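Local atomic coordinates of MutT/nudix family protein (PDB entry 2FML), a protein that is of unknown function but, as a Nudix-family member with a predicted NrtR-like winged-helix domain, may bind or hydrolyse a nucleotide derivative and perhaps bind DNA. Residues 60-74 against 180-192. Numbering follows the deposited sequence.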
loop_
_atom_site.group_PDB
_atom_site.type_symbol
_atom_site.label_atom_id
_atom_site.label_comp_id
_atom_site.label_asym_id
_atom_site.label_seq_id
_atom_site.Cartn_x
_atom_site.Cartn_y
_atom_site.Cartn_z
ATOM N N LEU A 60 10.333 -18.960 4.081
ATOM C CA LEU A 60 9.127 -19.378 4.855
ATOM C C LEU A 60 9.614 -19.891 6.196
ATOM O O LEU A 60 10.731 -20.350 6.303
ATOM C CB LEU A 60 8.336 -20.500 4.174
ATOM C CG LEU A 60 7.698 -20.222 2.821
ATOM C CD1 LEU A 60 6.863 -21.412 2.338
ATOM C CD2 LEU A 60 6.806 -18.927 2.890
ATOM N N ILE A 61 8.765 -19.820 7.212
ATOM C CA ILE A 61 9.090 -20.400 8.501
ATOM C C ILE A 61 7.997 -21.388 8.786
ATOM O O ILE A 61 6.870 -21.211 8.320
ATOM C CB ILE A 61 9.079 -19.360 9.660
ATOM C CG1 ILE A 61 7.684 -18.689 9.744
ATOM C CG2 ILE A 61 10.177 -18.352 9.491
ATOM C CD1 ILE A 61 7.250 -18.238 11.143
ATOM N N GLN A 62 8.331 -22.425 9.572
ATOM C CA GLN A 62 7.342 -23.335 10.137
ATOM C C GLN A 62 7.020 -22.824 11.523
ATOM O O GLN A 62 7.886 -22.770 12.402
ATOM C CB GLN A 62 7.817 -24.788 10.202
ATOM C CG GLN A 62 6.757 -25.690 10.780
ATOM C CD GLN A 62 7.109 -27.158 10.760
ATOM O OE1 GLN A 62 6.278 -28.020 10.387
ATOM N NE2 GLN A 62 8.310 -27.466 11.183
ATOM N N ARG A 63 5.755 -22.455 11.702
ATOM C CA ARG A 63 5.292 -21.887 12.971
ATOM C C ARG A 63 5.335 -22.923 14.062
ATOM O O ARG A 63 4.934 -24.053 13.872
ATOM C CB ARG A 63 3.879 -21.351 12.801
ATOM C CG ARG A 63 3.770 -20.257 11.659
ATOM C CD ARG A 63 2.338 -19.745 11.582
ATOM N NE ARG A 63 1.766 -19.492 12.905
ATOM C CZ ARG A 63 1.911 -18.368 13.610
ATOM N NH1 ARG A 63 2.639 -17.337 13.129
ATOM N NH2 ARG A 63 1.336 -18.293 14.817
ATOM N N LYS A 64 5.816 -22.552 15.223
ATOM C CA LYS A 64 5.854 -23.532 16.250
ATOM C C LYS A 64 4.669 -23.457 17.229
ATOM O O LYS A 64 4.368 -24.420 17.907
ATOM C CB LYS A 64 7.224 -23.533 16.924
ATOM C CG LYS A 64 7.458 -22.651 18.095
ATOM C CD LYS A 64 8.530 -23.395 19.008
ATOM C CE LYS A 64 9.900 -23.646 18.289
ATOM N NZ LYS A 64 11.112 -23.510 19.218
ATOM N N GLY A 65 3.979 -22.321 17.226
ATOM C CA GLY A 65 2.854 -22.081 18.094
ATOM C C GLY A 65 1.609 -21.738 17.317
ATOM O O GLY A 65 1.676 -21.369 16.103
ATOM N N HIS A 66 0.480 -21.867 18.017
ATOM C CA HIS A 66 -0.811 -21.522 17.489
ATOM C C HIS A 66 -0.976 -20.010 17.277
ATOM O O HIS A 66 -0.322 -19.226 17.931
ATOM C CB HIS A 66 -1.901 -22.089 18.403
ATOM C CG HIS A 66 -2.313 -23.479 18.045
ATOM N ND1 HIS A 66 -2.699 -24.415 18.982
ATOM C CD2 HIS A 66 -2.403 -24.091 16.845
ATOM C CE1 HIS A 66 -2.996 -25.545 18.372
ATOM N NE2 HIS A 66 -2.796 -25.381 17.077
ATOM N N PRO A 67 -1.894 -19.584 16.385
ATOM C CA PRO A 67 -2.714 -20.340 15.445
ATOM C C PRO A 67 -1.844 -20.873 14.312
ATOM O O PRO A 67 -0.734 -20.379 14.106
ATOM C CB PRO A 67 -3.756 -19.320 14.974
ATOM C CG PRO A 67 -3.180 -17.959 15.279
ATOM C CD PRO A 67 -2.197 -18.145 16.387
ATOM N N PHE A 68 -2.275 -21.957 13.668
ATOM C CA PHE A 68 -1.525 -22.591 12.596
ATOM C C PHE A 68 -0.208 -23.104 13.022
ATOM O O PHE A 68 0.757 -22.946 12.265
ATOM C CB PHE A 68 -1.344 -21.589 11.415
ATOM C CG PHE A 68 -2.668 -21.144 10.815
ATOM C CD1 PHE A 68 -3.397 -22.010 9.966
ATOM C CD2 PHE A 68 -3.219 -19.905 11.142
ATOM C CE1 PHE A 68 -4.645 -21.609 9.411
ATOM C CE2 PHE A 68 -4.459 -19.504 10.607
ATOM C CZ PHE A 68 -5.158 -20.350 9.740
ATOM N N ARG A 69 -0.151 -23.723 14.218
ATOM C CA ARG A 69 0.991 -24.504 14.627
ATOM C C ARG A 69 1.431 -25.507 13.554
ATOM O O ARG A 69 0.620 -26.261 13.035
ATOM C CB ARG A 69 0.690 -25.283 15.905
ATOM C CG ARG A 69 1.881 -25.970 16.532
ATOM C CD ARG A 69 1.407 -27.025 17.549
ATOM N NE ARG A 69 0.664 -26.390 18.624
ATOM C CZ ARG A 69 -0.221 -26.967 19.446
ATOM N NH1 ARG A 69 -0.593 -28.241 19.328
ATOM N NH2 ARG A 69 -0.786 -26.197 20.381
ATOM N N ASN A 70 2.729 -25.505 13.250
ATOM C CA ASN A 70 3.308 -26.446 12.303
ATOM C C ASN A 70 3.034 -26.157 10.824
ATOM O O ASN A 70 3.523 -26.854 9.939
ATOM C CB ASN A 70 2.920 -27.898 12.687
ATOM C CG ASN A 70 3.596 -28.365 13.986
ATOM O OD1 ASN A 70 4.586 -27.794 14.432
ATOM N ND2 ASN A 70 3.046 -29.414 14.593
ATOM N N SER A 71 2.259 -25.124 10.547
ATOM C CA SER A 71 2.044 -24.702 9.187
ATOM C C SER A 71 3.261 -23.842 8.773
ATOM O O SER A 71 3.884 -23.226 9.614
ATOM C CB SER A 71 0.735 -23.906 9.065
ATOM O OG SER A 71 -0.394 -24.724 9.283
ATOM N N TRP A 72 3.545 -23.793 7.477
ATOM C CA TRP A 72 4.500 -22.859 6.913
ATOM C C TRP A 72 3.830 -21.506 6.674
ATOM O O TRP A 72 2.629 -21.415 6.424
ATOM C CB TRP A 72 5.158 -23.421 5.620
ATOM C CG TRP A 72 5.880 -24.705 5.881
ATOM C CD1 TRP A 72 5.347 -25.975 5.790
ATOM C CD2 TRP A 72 7.244 -24.872 6.323
ATOM N NE1 TRP A 72 6.293 -26.905 6.142
ATOM C CE2 TRP A 72 7.470 -26.265 6.449
ATOM C CE3 TRP A 72 8.301 -23.985 6.610
ATOM C CZ2 TRP A 72 8.710 -26.793 6.870
ATOM C CZ3 TRP A 72 9.532 -24.514 7.010
ATOM C CH2 TRP A 72 9.732 -25.902 7.121
ATOM N N ALA A 73 4.625 -20.453 6.792
ATOM C CA ALA A 73 4.081 -19.140 6.923
ATOM C C ALA A 73 5.154 -18.124 6.510
ATOM O O ALA A 73 6.324 -18.435 6.566
ATOM C CB ALA A 73 3.644 -18.906 8.400
ATOM N N LEU A 74 4.767 -16.903 6.148
ATOM C CA LEU A 74 5.764 -15.786 6.157
ATOM C C LEU A 74 6.225 -15.446 7.561
ATOM O O LEU A 74 5.461 -15.607 8.545
ATOM C CB LEU A 74 5.247 -14.508 5.442
ATOM C CG LEU A 74 4.711 -14.749 4.000
ATOM C CD1 LEU A 74 3.786 -13.612 3.534
ATOM C CD2 LEU A 74 5.866 -14.974 2.957
ATOM N N ASP A 180 0.690 -28.939 0.812
ATOM C CA ASP A 180 0.747 -28.065 1.962
ATOM C C ASP A 180 0.030 -26.730 1.726
ATOM O O ASP A 180 0.008 -26.227 0.627
ATOM C CB ASP A 180 2.214 -27.915 2.349
ATOM C CG ASP A 180 2.808 -29.244 2.816
ATOM O OD1 ASP A 180 2.611 -29.629 4.003
ATOM O OD2 ASP A 180 3.433 -29.941 1.981
ATOM N N THR A 181 -0.537 -26.182 2.791
ATOM C CA THR A 181 -1.317 -24.980 2.788
ATOM C C THR A 181 -0.634 -23.941 3.707
ATOM O O THR A 181 -0.309 -24.227 4.860
ATOM C CB THR A 181 -2.818 -25.269 3.252
ATOM O OG1 THR A 181 -3.445 -26.269 2.402
ATOM C CG2 THR A 181 -3.666 -24.030 3.140
ATOM N N LEU A 182 -0.416 -22.735 3.203
ATOM C CA LEU A 182 0.137 -21.666 4.014
ATOM C C LEU A 182 -0.832 -21.265 5.116
ATOM O O LEU A 182 -2.091 -21.245 4.892
ATOM C CB LEU A 182 0.461 -20.459 3.144
ATOM C CG LEU A 182 1.647 -20.654 2.196
ATOM C CD1 LEU A 182 1.640 -19.627 1.070
ATOM C CD2 LEU A 182 2.933 -20.575 2.987
ATOM N N ALA A 183 -0.251 -20.973 6.284
ATOM C CA ALA A 183 -0.953 -20.324 7.378
ATOM C C ALA A 183 -1.700 -19.029 6.985
ATOM O O ALA A 183 -1.300 -18.286 6.086
ATOM C CB ALA A 183 0.048 -20.031 8.544
ATOM N N PHE A 184 -2.760 -18.732 7.725
ATOM C CA PHE A 184 -3.465 -17.470 7.603
ATOM C C PHE A 184 -3.922 -17.261 6.159
ATOM O O PHE A 184 -4.399 -18.227 5.539
ATOM C CB PHE A 184 -2.628 -16.292 8.123
ATOM C CG PHE A 184 -2.149 -16.459 9.564
ATOM C CD1 PHE A 184 -3.018 -16.264 10.619
ATOM C CD2 PHE A 184 -0.812 -16.778 9.843
ATOM C CE1 PHE A 184 -2.571 -16.402 11.956
ATOM C CE2 PHE A 184 -0.353 -16.906 11.112
ATOM C CZ PHE A 184 -1.252 -16.707 12.220
ATOM N N ASP A 185 -3.737 -16.034 5.649
ATOM C CA ASP A 185 -4.011 -15.644 4.272
ATOM C C ASP A 185 -2.673 -15.395 3.563
ATOM O O ASP A 185 -2.608 -14.681 2.592
ATOM C CB ASP A 185 -4.881 -14.363 4.244
ATOM C CG ASP A 185 -4.208 -13.164 4.944
ATOM O OD1 ASP A 185 -3.203 -13.360 5.662
ATOM O OD2 ASP A 185 -4.677 -12.011 4.781
ATOM N N HIS A 186 -1.615 -16.058 4.015
ATOM C CA HIS A 186 -0.266 -15.870 3.408
ATOM C C HIS A 186 -0.133 -16.292 1.952
ATOM O O HIS A 186 0.709 -15.781 1.241
ATOM C CB HIS A 186 0.818 -16.520 4.261
ATOM C CG HIS A 186 0.982 -15.848 5.574
ATOM N ND1 HIS A 186 2.013 -16.147 6.440
ATOM C CD2 HIS A 186 0.250 -14.867 6.158
ATOM C CE1 HIS A 186 1.907 -15.375 7.506
ATOM N NE2 HIS A 186 0.846 -14.595 7.356
ATOM N N SER A 187 -0.997 -17.193 1.501
ATOM C CA SER A 187 -1.029 -17.504 0.065
ATOM C C SER A 187 -1.433 -16.271 -0.779
ATOM O O SER A 187 -0.835 -16.013 -1.865
ATOM C CB SER A 187 -2.035 -18.642 -0.172
ATOM O OG SER A 187 -3.247 -17.979 -0.290
ATOM N N GLU A 188 -2.409 -15.493 -0.267
ATOM C CA GLU A 188 -2.782 -14.236 -0.908
ATOM C C GLU A 188 -1.694 -13.204 -0.909
ATOM O O GLU A 188 -1.663 -12.367 -1.763
ATOM C CB GLU A 188 -4.015 -13.553 -0.259
ATOM C CG GLU A 188 -5.334 -14.217 -0.516
ATOM C CD GLU A 188 -6.329 -13.765 0.510
ATOM O OE1 GLU A 188 -6.496 -12.532 0.574
ATOM O OE2 GLU A 188 -6.888 -14.616 1.281
ATOM N N ILE A 189 -0.949 -13.161 0.177
ATOM C CA ILE A 189 0.152 -12.259 0.310
ATOM C C ILE A 189 1.327 -12.635 -0.651
ATOM O O ILE A 189 1.920 -11.752 -1.267
ATOM C CB ILE A 189 0.673 -12.167 1.790
ATOM C CG1 ILE A 189 -0.455 -12.013 2.865
ATOM C CG2 ILE A 189 1.786 -11.135 1.851
ATOM C CD1 ILE A 189 0.111 -11.695 4.307
ATOM N N ILE A 190 1.657 -13.911 -0.779
ATOM C CA ILE A 190 2.718 -14.308 -1.714
ATOM C C ILE A 190 2.370 -14.037 -3.188
ATOM O O ILE A 190 3.185 -13.502 -3.980
ATOM C CB ILE A 190 3.157 -15.763 -1.469
ATOM C CG1 ILE A 190 3.914 -15.760 -0.156
ATOM C CG2 ILE A 190 4.127 -16.298 -2.653
ATOM C CD1 ILE A 190 4.182 -17.055 0.467
ATOM N N ILE A 191 1.144 -14.378 -3.553
ATOM C CA ILE A 191 0.592 -14.051 -4.870
ATOM C C ILE A 191 0.609 -12.531 -5.105
ATOM O O ILE A 191 1.012 -12.065 -6.176
ATOM C CB ILE A 191 -0.842 -14.651 -4.984
ATOM C CG1 ILE A 191 -0.764 -16.180 -4.969
ATOM C CG2 ILE A 191 -1.650 -14.113 -6.152
ATOM C CD1 ILE A 191 -0.138 -16.770 -6.109
ATOM N N LYS A 192 0.175 -11.748 -4.123
ATOM C CA LYS A 192 0.274 -10.258 -4.263
ATOM C C LYS A 192 1.711 -9.799 -4.555
ATOM O O LYS A 192 1.932 -8.979 -5.444
ATOM C CB LYS A 192 -0.311 -9.521 -3.048
ATOM C CG LYS A 192 -0.503 -7.964 -3.146
ATOM C CD LYS A 192 -1.811 -7.466 -3.884
ATOM C CE LYS A 192 -3.143 -7.787 -3.238
ATOM N NZ LYS A 192 -4.318 -7.067 -4.036
HETATM O O HOH W 1 1.840 -25.311 5.866
#
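Leu74 lies against His186, Ile189 and Ile190 at the start of helix 186-200. Its CD1 meets Ile189 CG2 at 3.6 Å and also sits over one face of the His186 ring. Its CD2 branch turns to Ile190 CD1, which Leu60 CD2 also reaches. The backbone N of Leu74 donates to His186 ND1 at 2.9 Å, with ND1 acting as acceptor. That donor is tilted from the ring plane.

Leu74 and Phe184 bury the most surface here. Phe184 packs among Phe68, Pro67 and Arg63. The edge of Phe68 points at the face of Phe184 in a T-shaped pair, with centroids 4.8 Å apart and planes at 61°. Phe68 in turn offers a face to the backbone N of Phe184 and to Ala183 CA. The edge of Phe184 stands on a face of the Arg63 guanidinium, with Phe184 CE2 3.6 Å from Arg63 NH1. The two planes are nearly perpendicular, at 80°. The chi3 bend of Arg63 (44°) brings NE to a hydrogen bond with Pro67 O.

Ala183 N donates to Trp72 O at 2.9 Å, and a water bridges Trp72 N to Thr181 O. The contact thus joins the hairpin of strands 55-63 and 72-78, with its 64-71 loop, to the 180-185 loop and helix 186-200. His186 NE2 is hydrogen-bonded to a glycerol, probably from the crystallisation liquor. With ND1 accepting from the backbone, a neutral His186 would probably carry its proton on NE2.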